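Local coordinates for Exo-1,5-alpha-L-arabinofuranobiosidase (Gibberella zeae, PDB 5M1Z), which probably hydrolyses alpha-1,5-L-arabinan from a chain end, releasing arabinobiose, at residues Tyr227-Gly232 / Pro244-Leu249; Tyr169-Arg174 / Gly211-Ala216; Val198-Tyr203 / Tyr223-Glu228. One frame throughout, in Å; residues are numbered along the deposited sequence.

Contact 1. Residues Tyr227-Gly232 / Pro244-Leu249. With 6LW ((Z)-L-Arabinonhydroximo-1,4-lactone), chain B.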
loop_
_atom_site.group_PDB
_atom_site.type_symbol
_atom_site.label_atom_id
_atom_site.label_comp_id
_atom_site.label_asym_id
_atom_site.label_seq_id
_atom_site.Cartn_x
_atom_site.Cartn_y
_atom_site.Cartn_z
ATOM N N TYR A 227 1.968 8.981 -4.524
ATOM C CA TYR A 227 1.569 9.377 -3.204
ATOM C C TYR A 227 0.395 10.302 -3.250
ATOM O O TYR A 227 0.105 10.857 -4.302
ATOM C CB TYR A 227 2.705 10.077 -2.459
ATOM C CG TYR A 227 3.318 11.260 -3.166
ATOM C CD1 TYR A 227 4.214 11.087 -4.204
ATOM C CD2 TYR A 227 3.041 12.562 -2.762
ATOM C CE1 TYR A 227 4.767 12.180 -4.880
ATOM C CE2 TYR A 227 3.615 13.638 -3.409
ATOM C CZ TYR A 227 4.484 13.443 -4.455
ATOM O OH TYR A 227 5.059 14.515 -5.076
ATOM N N GLU A 228 -0.257 10.478 -2.101
ATOM C CA GLU A 228 -1.297 11.497 -1.964
ATOM C C GLU A 228 -0.591 12.758 -1.482
ATOM O O GLU A 228 0.245 12.742 -0.556
ATOM C CB GLU A 228 -2.412 11.060 -1.034
ATOM C CG GLU A 228 -2.044 10.929 0.424
ATOM C CD GLU A 228 -3.247 10.622 1.284
ATOM O OE1 GLU A 228 -4.326 10.299 0.779
ATOM O OE2 GLU A 228 -3.129 10.769 2.482
ATOM N N TYR A 229 -0.824 13.852 -2.173
ATOM C CA TYR A 229 -0.218 15.125 -1.816
ATOM C C TYR A 229 -1.236 15.973 -1.008
ATOM O O TYR A 229 -1.984 16.789 -1.572
ATOM C CB TYR A 229 0.233 15.813 -3.096
ATOM C CG TYR A 229 0.869 17.186 -2.940
ATOM C CD1 TYR A 229 1.004 17.825 -1.715
ATOM C CD2 TYR A 229 1.373 17.840 -4.086
ATOM C CE1 TYR A 229 1.592 19.080 -1.619
ATOM C CE2 TYR A 229 1.933 19.070 -4.005
ATOM C CZ TYR A 229 2.045 19.687 -2.783
ATOM O OH TYR A 229 2.605 20.952 -2.797
ATOM N N GLY A 230 -1.286 15.751 0.308
ATOM C CA GLY A 230 -2.248 16.502 1.136
ATOM C C GLY A 230 -1.805 17.958 1.143
ATOM O O GLY A 230 -0.591 18.245 1.326
ATOM N N GLY A 231 -2.742 18.874 0.919
ATOM C CA GLY A 231 -2.393 20.276 0.852
ATOM C C GLY A 231 -1.957 20.654 -0.523
ATOM O O GLY A 231 -1.432 21.737 -0.728
ATOM N N GLY A 232 -2.175 19.788 -1.503
ATOM C CA GLY A 232 -1.638 20.069 -2.841
ATOM C C GLY A 232 -2.431 21.216 -3.478
ATOM O O GLY A 232 -3.529 21.527 -3.017
ATOM N N PRO A 244 -4.741 15.292 -3.701
ATOM C CA PRO A 244 -4.571 14.825 -5.061
ATOM C C PRO A 244 -3.379 13.854 -5.221
ATOM O O PRO A 244 -2.384 13.914 -4.494
ATOM C CB PRO A 244 -4.328 16.116 -5.856
ATOM C CG PRO A 244 -3.745 17.065 -4.843
ATOM C CD PRO A 244 -4.464 16.753 -3.567
ATOM N N VAL A 245 -3.536 12.946 -6.156
ATOM C CA VAL A 245 -2.528 11.940 -6.418
ATOM C C VAL A 245 -1.444 12.541 -7.305
ATOM O O VAL A 245 -1.736 13.079 -8.366
ATOM C CB VAL A 245 -3.122 10.689 -7.032
ATOM C CG1 VAL A 245 -2.033 9.652 -7.276
ATOM C CG2 VAL A 245 -4.176 10.089 -6.102
ATOM N N TYR A 246 -0.216 12.460 -6.800
ATOM C CA TYR A 246 1.000 12.921 -7.477
ATOM C C TYR A 246 1.981 11.760 -7.619
ATOM O O TYR A 246 1.834 10.718 -6.969
ATOM C CB TYR A 246 1.641 14.071 -6.701
ATOM C CG TYR A 246 1.124 15.465 -7.011
ATOM C CD1 TYR A 246 -0.192 15.835 -6.736
ATOM C CD2 TYR A 246 1.983 16.466 -7.554
ATOM C CE1 TYR A 246 -0.662 17.122 -7.004
ATOM C CE2 TYR A 246 1.512 17.747 -7.841
ATOM C CZ TYR A 246 0.190 18.070 -7.554
ATOM O OH TYR A 246 -0.306 19.327 -7.771
ATOM N N TYR A 247 2.955 11.931 -8.523
ATOM C CA TYR A 247 4.003 10.973 -8.732
ATOM C C TYR A 247 5.313 11.621 -9.155
ATOM O O TYR A 247 5.361 12.767 -9.587
ATOM C CB TYR A 247 3.602 9.919 -9.723
ATOM C CG TYR A 247 3.359 10.423 -11.120
ATOM C CD1 TYR A 247 2.139 10.955 -11.460
ATOM C CD2 TYR A 247 4.351 10.308 -12.116
ATOM C CE1 TYR A 247 1.873 11.388 -12.746
ATOM C CE2 TYR A 247 4.108 10.713 -13.429
ATOM C CZ TYR A 247 2.853 11.260 -13.736
ATOM O OH TYR A 247 2.591 11.687 -15.012
ATOM N N ARG A 248 6.370 10.874 -8.986
ATOM C CA ARG A 248 7.689 11.251 -9.392
ATOM C C ARG A 248 8.314 10.041 -10.080
ATOM O O ARG A 248 7.915 8.881 -9.831
ATOM C CB ARG A 248 8.552 11.710 -8.217
ATOM C CG ARG A 248 8.043 12.961 -7.578
ATOM C CD ARG A 248 8.767 13.292 -6.311
ATOM N NE ARG A 248 8.166 14.429 -5.634
ATOM C CZ ARG A 248 8.836 15.331 -4.914
ATOM N NH1 ARG A 248 10.141 15.202 -4.707
ATOM N NH2 ARG A 248 8.196 16.356 -4.327
ATOM N N LEU A 249 9.281 10.335 -10.963
ATOM C CA LEU A 249 10.008 9.319 -11.741
ATOM C C LEU A 249 11.518 9.401 -11.483
ATOM O O LEU A 249 12.126 10.498 -11.431
ATOM C CB LEU A 249 9.741 9.508 -13.216
ATOM C CG LEU A 249 8.269 9.505 -13.596
ATOM C CD1 LEU A 249 8.072 10.133 -14.975
ATOM C CD2 LEU A 249 7.709 8.089 -13.567
HETATM C C3 6LW B . -1.527 9.413 7.405
HETATM C C2 6LW B . -1.625 9.757 5.925
HETATM C C1 6LW B . -2.900 9.028 5.545
HETATM O O3 6LW B . -1.138 10.584 8.116
HETATM O O4 6LW B . -3.400 8.197 6.606
HETATM O O1 6LW B . -4.875 9.775 4.473
HETATM C C4 6LW B . -2.934 8.905 7.754
HETATM N N1 6LW B . -3.606 9.183 4.419
HETATM O O2 6LW B . -0.421 9.384 5.266
HETATM C C5 6LW B . -3.081 7.912 8.886
HETATM O O5 6LW B . -4.503 7.724 9.075
#
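Two groups hold the phenol oxygen of Tyr-227. Across the contact Arg-248 NE donates to Tyr-227 OH over 3.2 Å (N-H...O angle 157°), and the second partner is Tyr-203 OH. The arginine chain is extended from CG to NE, which carries its guanidinium past the end of the tyrosine; its NH1 is held by Phe-256 O and its NH2 by Tyr-203 OH. Behind this polar group, strands 223-230 and 245-250 pair antiparallel. Tyr-227 and Tyr-246 form a hydrogen-bonded pair, with Tyr-246 N to Tyr-227 O at 3.0 Å and the reciprocal bond equally long. Glu-228 faces Val-245 in the next, non-hydrogen-bonded pair. The ladder ends with Tyr-229 N to Pro-244 O at 2.8 Å, at Tyr-229, where the type II turn to Gly-232 begins.

Aromatic side chains interlock along one face of the sheet. Tyr-246 CB lies over the Tyr-227 ring in a CH-pi contact, 4.0 Å from its centroid. Tyr-229 turns an edge onto Tyr-246 in a T-shaped stack, planes 76° apart, with Tyr-229 CD2 3.4 Å above the centre of the Tyr-246 ring. The extended Glu-228 chain leaves by the other face, where OE1 accepts from Ser-275 N and OE2 lies close to the oxime group of the bound lactone, 2.5 Å from its N1. The strand thus separates two chemistries: a carboxylate at the ligand, and a phenol probably polarised by the arginine.

Contact 2. Residues Tyr169-Arg174 / Gly211-Ala216; sequences YYSDQR and GMPTVA. With 6LW ((Z)-L-Arabinonhydroximo-1,4-lactone), chain B.
Val-215 sets its CG2 methyl over one face of the Tyr-169 ring where two blades of the six-bladed beta-propeller meet. The strands run nearly antiparallel (170° between axes) but belong to different sheets, and side chains bridge them. Tyr-169 CG stands beside its backbone N (chi1 -63°), bringing the ring under the valine; CG2 is 3.9 Å from the ring centroid, displaced toward the rim, in a CH-pi contact. The tyrosine hydroxyl is bonded to Pro-253 O. Next along the strand, Pro-213 CG packs against Tyr-169 CB and lies 4.0 Å from Tyr-170 CA.

Ser-171 reaches across toward the start of the other strand. With chi1 at -47° its OG lies on the backbone N side, a setting that places it 3.3 Å from Met-212 N. The hydroxyl is hydrogen-bonded to Glu-156 OE1, which also bonds the arabinose-like lactone, making the serine a second-shell residue of the ligand site. Met-212, whose side chain starts away from the facing strand, brings CG to 3.6 Å from lactone O2, and Gly-211 CA is equally near that oxygen.

At the strand end, Asp-172 and Arg-174 hold the turn that follows. Arg-174 grips the carboxylate side-on, NH2 meeting OD2 of Asp-172 at 2.7 Å, and the same NH2 donates to Tyr-170 OH, which is also bonded to Gln-186 OE1. Asp-172 OD1 takes two donors: Arg-174 N at 2.9 Å, closing an Asx turn, and Arg-174 NE at 2.7 Å, which arrive from opposite faces of the carboxylate plane.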
loop_
_atom_site.group_PDB
_atom_site.type_symbol
_atom_site.label_atom_id
_atom_site.label_comp_id
_atom_site.label_asym_id
_atom_site.label_seq_id
_atom_site.Cartn_x
_atom_site.Cartn_y
_atom_site.Cartn_z
ATOM N N TYR A 169 9.743 2.279 2.427
ATOM C CA TYR A 169 9.223 3.588 2.293
ATOM C C TYR A 169 8.093 3.796 3.291
ATOM O O TYR A 169 7.246 2.901 3.482
ATOM C CB TYR A 169 8.605 3.766 0.903
ATOM C CG TYR A 169 9.571 3.649 -0.240
ATOM C CD1 TYR A 169 10.302 4.775 -0.700
ATOM C CD2 TYR A 169 9.786 2.417 -0.880
ATOM C CE1 TYR A 169 11.184 4.685 -1.762
ATOM C CE2 TYR A 169 10.680 2.315 -1.961
ATOM C CZ TYR A 169 11.365 3.446 -2.403
ATOM O OH TYR A 169 12.235 3.341 -3.475
ATOM N N TYR A 170 8.005 4.991 3.873
ATOM C CA TYR A 170 6.899 5.293 4.766
ATOM C C TYR A 170 6.628 6.820 4.939
ATOM O O TYR A 170 7.331 7.652 4.363
ATOM C CB TYR A 170 7.128 4.551 6.101
ATOM C CG TYR A 170 8.340 4.924 6.904
ATOM C CD1 TYR A 170 9.574 4.350 6.639
ATOM C CD2 TYR A 170 8.272 5.861 7.916
ATOM C CE1 TYR A 170 10.723 4.693 7.378
ATOM C CE2 TYR A 170 9.394 6.193 8.688
ATOM C CZ TYR A 170 10.608 5.604 8.403
ATOM O OH TYR A 170 11.710 5.931 9.153
ATOM N N SER A 171 5.580 7.135 5.692
ATOM C CA SER A 171 5.174 8.513 6.012
ATOM C C SER A 171 5.644 8.792 7.437
ATOM O O SER A 171 5.562 7.937 8.292
ATOM C CB SER A 171 3.641 8.685 5.952
ATOM O OG SER A 171 3.122 8.089 4.761
ATOM N N ASP A 172 6.080 10.008 7.677
ATOM C CA ASP A 172 6.836 10.345 8.868
ATOM C C ASP A 172 6.354 11.710 9.334
ATOM O O ASP A 172 6.479 12.695 8.590
ATOM C CB ASP A 172 8.278 10.417 8.472
ATOM C CG ASP A 172 9.268 10.472 9.676
ATOM O OD1 ASP A 172 8.809 10.700 10.820
ATOM O OD2 ASP A 172 10.521 10.225 9.450
ATOM N N GLN A 173 5.819 11.766 10.530
ATOM C CA GLN A 173 5.476 13.041 11.186
ATOM C C GLN A 173 6.476 13.533 12.251
ATOM O O GLN A 173 6.246 14.525 12.913
ATOM C CB GLN A 173 4.072 12.955 11.827
ATOM C CG GLN A 173 2.952 12.739 10.814
ATOM C CD GLN A 173 1.513 12.987 11.361
ATOM O OE1 GLN A 173 0.581 12.270 10.981
ATOM N NE2 GLN A 173 1.336 13.995 12.242
ATOM N N ARG A 174 7.619 12.892 12.364
ATOM C CA ARG A 174 8.599 13.223 13.394
ATOM C C ARG A 174 9.387 14.508 13.149
ATOM O O ARG A 174 10.040 14.934 14.053
ATOM C CB ARG A 174 9.598 12.080 13.564
ATOM C CG ARG A 174 8.945 10.770 13.995
ATOM C CD ARG A 174 9.885 9.588 13.954
ATOM N NE ARG A 174 10.395 9.356 12.610
ATOM C CZ ARG A 174 11.047 8.269 12.216
ATOM N NH1 ARG A 174 11.299 7.280 13.067
ATOM N NH2 ARG A 174 11.480 8.184 10.965
ATOM N N GLY A 211 1.683 11.663 1.606
ATOM C CA GLY A 211 1.414 10.451 2.352
ATOM C C GLY A 211 1.245 9.267 1.443
ATOM O O GLY A 211 1.052 9.421 0.261
ATOM N N MET A 212 1.317 8.081 2.040
ATOM C CA MET A 212 0.833 6.823 1.429
ATOM C C MET A 212 1.633 6.438 0.182
ATOM O O MET A 212 1.097 6.311 -0.914
ATOM C CB MET A 212 -0.692 6.891 1.178
ATOM C CG MET A 212 -1.394 7.520 2.397
ATOM S SD MET A 212 -3.120 7.202 2.551
ATOM C CE MET A 212 -3.168 5.430 2.910
ATOM N N PRO A 213 2.923 6.205 0.375
ATOM C CA PRO A 213 3.785 5.917 -0.777
ATOM C C PRO A 213 3.662 4.508 -1.329
ATOM O O PRO A 213 3.639 3.544 -0.552
ATOM C CB PRO A 213 5.190 6.143 -0.222
ATOM C CG PRO A 213 5.057 5.795 1.244
ATOM C CD PRO A 213 3.655 6.180 1.646
ATOM N N THR A 214 3.581 4.415 -2.648
ATOM C CA THR A 214 3.754 3.165 -3.343
ATOM C C THR A 214 4.637 3.372 -4.534
ATOM O O THR A 214 4.784 4.470 -5.034
ATOM C CB THR A 214 2.426 2.430 -3.721
ATOM O OG1 THR A 214 1.692 3.160 -4.701
ATOM C CG2 THR A 214 1.534 2.181 -2.515
ATOM N N VAL A 215 5.259 2.294 -4.986
ATOM C CA VAL A 215 6.310 2.381 -5.995
ATOM C C VAL A 215 6.200 1.220 -6.971
ATOM O O VAL A 215 5.927 0.057 -6.593
ATOM C CB VAL A 215 7.761 2.394 -5.398
ATOM C CG1 VAL A 215 8.782 2.760 -6.487
ATOM C CG2 VAL A 215 7.918 3.391 -4.255
ATOM N N ALA A 216 6.470 1.493 -8.237
ATOM C CA ALA A 216 6.523 0.432 -9.191
ATOM C C ALA A 216 7.724 0.617 -10.181
ATOM O O ALA A 216 8.148 1.735 -10.495
ATOM C CB ALA A 216 5.215 0.378 -9.942
HETATM C C3 6LW B . -1.527 9.413 7.405
HETATM C C2 6LW B . -1.625 9.757 5.925
HETATM C C1 6LW B . -2.900 9.028 5.545
HETATM O O3 6LW B . -1.138 10.584 8.116
HETATM O O4 6LW B . -3.400 8.197 6.606
HETATM O O1 6LW B . -4.875 9.775 4.473
HETATM C C4 6LW B . -2.934 8.905 7.754
HETATM N N1 6LW B . -3.606 9.183 4.419
HETATM O O2 6LW B . -0.421 9.384 5.266
HETATM C C5 6LW B . -3.081 7.912 8.886
HETATM O O5 6LW B . -4.503 7.724 9.075
#

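Contact 3. Residues Val198-Tyr203 / Tyr223-Glu228. With 6LW ((Z)-L-Arabinonhydroximo-1,4-lactone), chain B.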
loop_
_atom_site.group_PDB
_atom_site.type_symbol
_atom_site.label_atom_id
_atom_site.label_comp_id
_atom_site.label_asym_id
_atom_site.label_seq_id
_atom_site.Cartn_x
_atom_site.Cartn_y
_atom_site.Cartn_z
ATOM N N VAL A 198 16.213 8.675 5.019
ATOM C CA VAL A 198 16.450 9.479 3.849
ATOM C C VAL A 198 15.079 10.055 3.437
ATOM O O VAL A 198 14.109 9.302 3.252
ATOM C CB VAL A 198 16.948 8.620 2.670
ATOM C CG1 VAL A 198 17.057 9.417 1.395
ATOM C CG2 VAL A 198 18.292 7.938 2.961
ATOM N N ASP A 199 15.019 11.370 3.244
ATOM C CA ASP A 199 13.818 12.035 2.702
ATOM C C ASP A 199 13.514 11.662 1.244
ATOM O O ASP A 199 14.415 11.603 0.372
ATOM C CB ASP A 199 13.982 13.541 2.820
ATOM C CG ASP A 199 13.962 14.023 4.260
ATOM O OD1 ASP A 199 13.415 13.357 5.140
ATOM O OD2 ASP A 199 14.549 15.095 4.537
ATOM N N ASP A 200 12.240 11.402 0.965
ATOM C CA ASP A 200 11.781 11.091 -0.387
ATOM C C ASP A 200 10.923 12.204 -1.047
ATOM O O ASP A 200 10.921 12.331 -2.273
ATOM C CB ASP A 200 10.952 9.789 -0.431
ATOM C CG ASP A 200 11.737 8.541 -0.010
ATOM O OD1 ASP A 200 12.937 8.463 -0.354
ATOM O OD2 ASP A 200 11.131 7.644 0.681
ATOM N N THR A 201 10.175 12.938 -0.235
ATOM C CA THR A 201 9.261 13.944 -0.734
ATOM C C THR A 201 8.876 14.745 0.492
ATOM O O THR A 201 8.422 14.204 1.499
ATOM C CB THR A 201 8.034 13.351 -1.452
ATOM O OG1 THR A 201 8.362 13.059 -2.800
ATOM C CG2 THR A 201 6.890 14.308 -1.523
ATOM N N LYS A 202 9.117 16.041 0.423
ATOM C CA LYS A 202 8.666 16.961 1.453
ATOM C C LYS A 202 8.397 18.328 0.840
ATOM O O LYS A 202 8.953 18.682 -0.206
ATOM C CB LYS A 202 9.701 17.099 2.534
ATOM C CG LYS A 202 11.033 17.568 2.032
ATOM C CD LYS A 202 12.090 17.427 3.085
ATOM C CE LYS A 202 13.415 17.987 2.568
ATOM N NZ LYS A 202 14.335 18.112 3.716
ATOM N N TYR A 203 7.534 19.086 1.486
ATOM C CA TYR A 203 7.083 20.343 0.920
ATOM C C TYR A 203 7.287 21.431 1.940
ATOM O O TYR A 203 7.106 21.229 3.156
ATOM C CB TYR A 203 5.626 20.257 0.509
ATOM C CG TYR A 203 5.464 19.416 -0.727
ATOM C CD1 TYR A 203 5.703 19.954 -1.997
ATOM C CD2 TYR A 203 5.167 18.073 -0.637
ATOM C CE1 TYR A 203 5.617 19.165 -3.129
ATOM C CE2 TYR A 203 5.054 17.260 -1.766
ATOM C CZ TYR A 203 5.269 17.813 -3.020
ATOM O OH TYR A 203 5.223 17.021 -4.115
ATOM N N TYR A 223 11.611 4.131 -12.061
ATOM C CA TYR A 223 10.629 3.772 -11.051
ATOM C C TYR A 223 9.674 4.890 -10.967
ATOM O O TYR A 223 10.089 6.064 -11.001
ATOM C CB TYR A 223 11.250 3.576 -9.691
ATOM C CG TYR A 223 12.126 2.346 -9.624
ATOM C CD1 TYR A 223 13.458 2.381 -10.068
ATOM C CD2 TYR A 223 11.636 1.158 -9.159
ATOM C CE1 TYR A 223 14.245 1.254 -10.060
ATOM C CE2 TYR A 223 12.429 0.030 -9.087
ATOM C CZ TYR A 223 13.735 0.091 -9.535
ATOM O OH TYR A 223 14.487 -1.038 -9.461
ATOM N N ILE A 224 8.400 4.538 -10.795
ATOM C CA ILE A 224 7.374 5.519 -10.513
ATOM C C ILE A 224 6.971 5.479 -9.029
ATOM O O ILE A 224 6.690 4.431 -8.480
ATOM C CB ILE A 224 6.156 5.391 -11.459
ATOM C CG1 ILE A 224 5.238 6.585 -11.214
ATOM C CG2 ILE A 224 5.414 4.070 -11.329
ATOM C CD1 ILE A 224 4.064 6.684 -12.144
ATOM N N TYR A 225 6.934 6.639 -8.403
ATOM C CA TYR A 225 6.648 6.770 -6.972
ATOM C C TYR A 225 5.380 7.569 -6.868
ATOM O O TYR A 225 5.338 8.730 -7.339
ATOM C CB TYR A 225 7.803 7.536 -6.328
ATOM C CG TYR A 225 7.700 7.911 -4.863
ATOM C CD1 TYR A 225 8.075 7.002 -3.876
ATOM C CD2 TYR A 225 7.354 9.184 -4.463
ATOM C CE1 TYR A 225 8.020 7.311 -2.537
ATOM C CE2 TYR A 225 7.332 9.538 -3.113
ATOM C CZ TYR A 225 7.675 8.582 -2.156
ATOM O OH TYR A 225 7.649 8.858 -0.825
ATOM N N VAL A 226 4.357 6.991 -6.256
ATOM C CA VAL A 226 3.019 7.592 -6.223
ATOM C C VAL A 226 2.648 7.850 -4.775
ATOM O O VAL A 226 2.962 7.038 -3.893
ATOM C CB VAL A 226 1.999 6.661 -6.928
ATOM C CG1 VAL A 226 0.591 7.209 -6.878
ATOM C CG2 VAL A 226 2.390 6.452 -8.388
ATOM N N TYR A 227 1.968 8.981 -4.524
ATOM C CA TYR A 227 1.569 9.377 -3.204
ATOM C C TYR A 227 0.395 10.302 -3.250
ATOM O O TYR A 227 0.105 10.857 -4.302
ATOM C CB TYR A 227 2.705 10.077 -2.459
ATOM C CG TYR A 227 3.318 11.260 -3.166
ATOM C CD1 TYR A 227 4.214 11.087 -4.204
ATOM C CD2 TYR A 227 3.041 12.562 -2.762
ATOM C CE1 TYR A 227 4.767 12.180 -4.880
ATOM C CE2 TYR A 227 3.615 13.638 -3.409
ATOM C CZ TYR A 227 4.484 13.443 -4.455
ATOM O OH TYR A 227 5.059 14.515 -5.076
ATOM N N GLU A 228 -0.257 10.478 -2.101
ATOM C CA GLU A 228 -1.297 11.497 -1.964
ATOM C C GLU A 228 -0.591 12.758 -1.482
ATOM O O GLU A 228 0.245 12.742 -0.556
ATOM C CB GLU A 228 -2.412 11.060 -1.034
ATOM C CG GLU A 228 -2.044 10.929 0.424
ATOM C CD GLU A 228 -3.247 10.622 1.284
ATOM O OE1 GLU A 228 -4.326 10.299 0.779
ATOM O OE2 GLU A 228 -3.129 10.769 2.482
HETATM C C3 6LW B . -1.527 9.413 7.405
HETATM C C2 6LW B . -1.625 9.757 5.925
HETATM C C1 6LW B . -2.900 9.028 5.545
HETATM O O3 6LW B . -1.138 10.584 8.116
HETATM O O4 6LW B . -3.400 8.197 6.606
HETATM O O1 6LW B . -4.875 9.775 4.473
HETATM C C4 6LW B . -2.934 8.905 7.754
HETATM N N1 6LW B . -3.606 9.183 4.419
HETATM O O2 6LW B . -0.421 9.384 5.266
HETATM C C5 6LW B . -3.081 7.912 8.886
HETATM O O5 6LW B . -4.503 7.724 9.075
HETATM O O HOH W 1 8.469 7.306 1.163
#
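Segments 198-201 and 223-228 cross at 76° with their axes 9.8 Å apart at closest approach, too far for backbone pairing, and Asp-200, Thr-201 and Tyr-203 span the gap to Tyr-225 and Tyr-227. A classic beta bulge opposite Leu-183 turns two successive residues, Asp-200 and Thr-201, toward the second segment. The outer strand of one propeller blade therefore meets the second strand of the next through side chains.

Tyr-225 CG is anti to the backbone N (chi1 175°), and its ring extends to the bulge, where Tyr-225 OH sits 3.5 Å from Asp-200 CB. A water lying at the ring edge, in plane, links the two polar ends: it is hydrogen-bonded to Asp-200 OD2 at 2.7 Å and to Tyr-225 OH at the same distance. The other carboxylate oxygen, OD1, is bonded to His-185 ND1. Thr-201 divides its branches, OG1 turning back to the carbonyl of Asp-200 while CG2 makes an off-centre CH-pi contact, 4.2 Å from the Tyr-227 centroid, on the side of that ring opposite Tyr-246.

Tyr-203 and Tyr-227 approach from opposite directions, and their hydroxyls form a 2.7 Å OH-OH bond near both ring planes. Tyr-203 OH is bonded to His-261 ND1 as well. The interface thus joins blades through a water-bridged acid and a phenol network whose proton positions are probably coupled.

In the fold
The contacts involve two consecutive propeller blades, the sheets running from strand 154-162 to strand 198-201 and from strand 209-217 to strand 262-263. Contacts 2 and 3 bridge them; contact 1 lies within the second, joining neighbouring strands 223-230 and 245-250. Contacts 1 and 2 have centres about 11 Å apart. Contact 3 is centred about 8 Å from contact 1 and about 7 Å from contact 2. Along the chain, contact 2 closes before contact 1 opens, the segments of contacts 2 and 3 alternate, and contact 1 begins on strand 223-230, where contact 3 ends. A probable hydrogen bond, Glu-228 O to Gly-211 N (2.8 Å), ties contacts 1 and 2; Glu-228 and Met-212 bring their neighbouring strands to the lactone.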